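Local coordinates for dally-like, isoform A (Drosophila melanogaster, PDB 6XTZ), which binds Wnt and Hedgehog proteins as a GPI-anchored cell-surface glypican, sheltering the lipid of Wnt so that the signal can travel between cells, at residues Gln152-Val157 against Glu302-Phe307. The protein carries 5 engineered substitutions. Numbering follows the deposited sequence.
Sequences QKMFTV and EAIMNF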
loop_
_atom_site.group_PDB
_atom_site.type_symbol
_atom_site.label_atom_id
_atom_site.label_comp_id
_atom_site.label_asym_id
_atom_site.label_seq_id
_atom_site.Cartn_x
_atom_site.Cartn_y
_atom_site.Cartn_z
ATOM N N GLN A 152 -11.814 -30.950 -27.493
ATOM C CA GLN A 152 -11.704 -31.410 -28.872
ATOM C C GLN A 152 -10.819 -32.645 -28.971
ATOM O O GLN A 152 -11.180 -33.631 -29.624
ATOM C CB GLN A 152 -11.163 -30.288 -29.757
ATOM C CG GLN A 152 -12.026 -29.040 -29.778
ATOM C CD GLN A 152 -11.454 -27.955 -30.667
ATOM O OE1 GLN A 152 -11.099 -28.202 -31.819
ATOM N NE2 GLN A 152 -11.356 -26.745 -30.132
ATOM N N LYS A 153 -9.647 -32.607 -28.329
ATOM C CA LYS A 153 -8.737 -33.747 -28.384
ATOM C C LYS A 153 -9.336 -34.969 -27.700
ATOM O O LYS A 153 -9.165 -36.100 -28.171
ATOM C CB LYS A 153 -7.396 -33.379 -27.752
ATOM C CG LYS A 153 -6.507 -32.552 -28.658
ATOM C CD LYS A 153 -5.250 -32.094 -27.945
ATOM C CE LYS A 153 -4.203 -31.644 -28.945
ATOM N NZ LYS A 153 -4.776 -30.738 -29.975
ATOM N N MET A 154 -10.045 -34.763 -26.588
ATOM C CA MET A 154 -10.690 -35.879 -25.908
ATOM C C MET A 154 -11.802 -36.494 -26.745
ATOM O O MET A 154 -12.174 -37.648 -26.511
ATOM C CB MET A 154 -11.244 -35.423 -24.558
ATOM C CG MET A 154 -11.199 -36.490 -23.481
ATOM S SD MET A 154 -9.510 -36.950 -23.046
ATOM C CE MET A 154 -9.818 -38.235 -21.835
ATOM N N PHE A 155 -12.334 -35.751 -27.716
ATOM C CA PHE A 155 -13.374 -36.278 -28.591
ATOM C C PHE A 155 -12.793 -37.078 -29.751
ATOM O O PHE A 155 -13.436 -38.018 -30.232
ATOM C CB PHE A 155 -14.239 -35.130 -29.114
ATOM C CG PHE A 155 -15.139 -35.514 -30.253
ATOM C CD1 PHE A 155 -16.300 -36.234 -30.025
ATOM C CD2 PHE A 155 -14.830 -35.142 -31.550
ATOM C CE1 PHE A 155 -17.131 -36.584 -31.073
ATOM C CE2 PHE A 155 -15.656 -35.487 -32.601
ATOM C CZ PHE A 155 -16.808 -36.210 -32.363
ATOM N N THR A 156 -11.587 -36.731 -30.207
ATOM C CA THR A 156 -10.980 -37.457 -31.317
ATOM C C THR A 156 -10.558 -38.860 -30.898
ATOM O O THR A 156 -10.887 -39.844 -31.569
ATOM C CB THR A 156 -9.783 -36.679 -31.865
ATOM O OG1 THR A 156 -9.029 -36.125 -30.776
ATOM C CG2 THR A 156 -10.252 -35.567 -32.793
ATOM N N VAL A 157 -9.828 -38.975 -29.787
ATOM C CA VAL A 157 -9.301 -40.273 -29.390
ATOM C C VAL A 157 -10.387 -41.173 -28.826
ATOM O O VAL A 157 -10.247 -42.402 -28.852
ATOM C CB VAL A 157 -8.151 -40.100 -28.387
ATOM C CG1 VAL A 157 -7.015 -39.372 -29.048
ATOM C CG2 VAL A 157 -8.631 -39.354 -27.150
ATOM N N GLU A 302 -11.834 -37.241 -11.158
ATOM C CA GLU A 302 -13.254 -36.924 -11.262
ATOM C C GLU A 302 -13.623 -36.529 -12.687
ATOM O O GLU A 302 -14.714 -36.859 -13.165
ATOM C CB GLU A 302 -13.624 -35.810 -10.282
ATOM C CG GLU A 302 -15.106 -35.463 -10.285
ATOM C CD GLU A 302 -15.448 -34.344 -9.324
ATOM O OE1 GLU A 302 -14.524 -33.811 -8.674
ATOM O OE2 GLU A 302 -16.643 -33.996 -9.217
ATOM N N ALA A 303 -12.724 -35.828 -13.382
ATOM C CA ALA A 303 -12.986 -35.468 -14.770
ATOM C C ALA A 303 -13.055 -36.706 -15.657
ATOM O O ALA A 303 -13.913 -36.793 -16.544
ATOM C CB ALA A 303 -11.913 -34.503 -15.275
ATOM N N ILE A 304 -12.164 -37.673 -15.430
ATOM C CA ILE A 304 -12.192 -38.907 -16.209
ATOM C C ILE A 304 -13.434 -39.724 -15.869
ATOM O O ILE A 304 -14.074 -40.305 -16.754
ATOM C CB ILE A 304 -10.900 -39.711 -15.979
ATOM C CG1 ILE A 304 -9.684 -38.912 -16.450
ATOM C CG2 ILE A 304 -10.965 -41.054 -16.694
ATOM C CD1 ILE A 304 -9.730 -38.542 -17.916
ATOM N N MET A 305 -13.793 -39.780 -14.584
ATOM C CA MET A 305 -15.014 -40.471 -14.180
ATOM C C MET A 305 -16.243 -39.842 -14.824
ATOM O O MET A 305 -17.162 -40.551 -15.252
ATOM C CB MET A 305 -15.132 -40.460 -12.654
ATOM C CG MET A 305 -16.545 -40.636 -12.122
ATOM S SD MET A 305 -16.615 -40.466 -10.326
ATOM C CE MET A 305 -18.352 -40.110 -10.077
ATOM N N ASN A 306 -16.275 -38.509 -14.911
ATOM C CA ASN A 306 -17.396 -37.841 -15.564
ATOM C C ASN A 306 -17.381 -38.057 -17.071
ATOM O O ASN A 306 -18.443 -38.081 -17.703
ATOM C CB ASN A 306 -17.380 -36.343 -15.247
ATOM C CG ASN A 306 -17.598 -36.054 -13.775
ATOM O OD1 ASN A 306 -18.236 -36.830 -13.064
ATOM N ND2 ASN A 306 -17.067 -34.928 -13.310
ATOM N N PHE A 307 -16.196 -38.211 -17.663
ATOM C CA PHE A 307 -16.107 -38.436 -19.099
ATOM C C PHE A 307 -16.458 -39.864 -19.491
ATOM O O PHE A 307 -16.868 -40.094 -20.631
ATOM C CB PHE A 307 -14.703 -38.092 -19.604
ATOM C CG PHE A 307 -14.589 -38.066 -21.102
ATOM C CD1 PHE A 307 -15.008 -36.960 -21.821
ATOM C CD2 PHE A 307 -14.062 -39.146 -21.790
ATOM C CE1 PHE A 307 -14.907 -36.931 -23.199
ATOM C CE2 PHE A 307 -13.958 -39.123 -23.168
ATOM C CZ PHE A 307 -14.381 -38.014 -23.874
#
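M154 and F307 show how a thioether chain and an aromatic ring, each reaching out from its own helix, bridge backbones whose nearest CA atoms, those of M154 and F307, lie 9.1 Å apart. The chief interaction is CH-pi: M154 CG lies over one face of the F307 ring, 3.8 Å from its centroid and displaced toward the CZ rim. Beyond it, M154 SD stands above the same face at 5.1 Å from the centroid, a longer Met-aromatic contact. The ring reaches the neighbouring helix because F307 CG is anti to the backbone N (chi1 -170°), and its far end, CZ, comes 3.5 Å from the backbone O of M154.

A second, purely apolar touch follows from the bend in the methionine at chi2 (65°), which carries the terminal methyl on to I304: M154 CE meets I304 CD1 at 3.9 Å, the two side chains crossing at about a right angle. No hydrogen bond links the segments. Replacing F307 by alanine would probably leave the M154 methylene without its aromatic platform and its thioether freer to turn.

The contact packs helix 139-158 against helix 296-322 near one end of the elongated, alpha-helical glypican core domain. F182 and P181, from a loop, touch M154 and F307 respectively, while F155 extends the same helix pairing onto T315, V318 and F319.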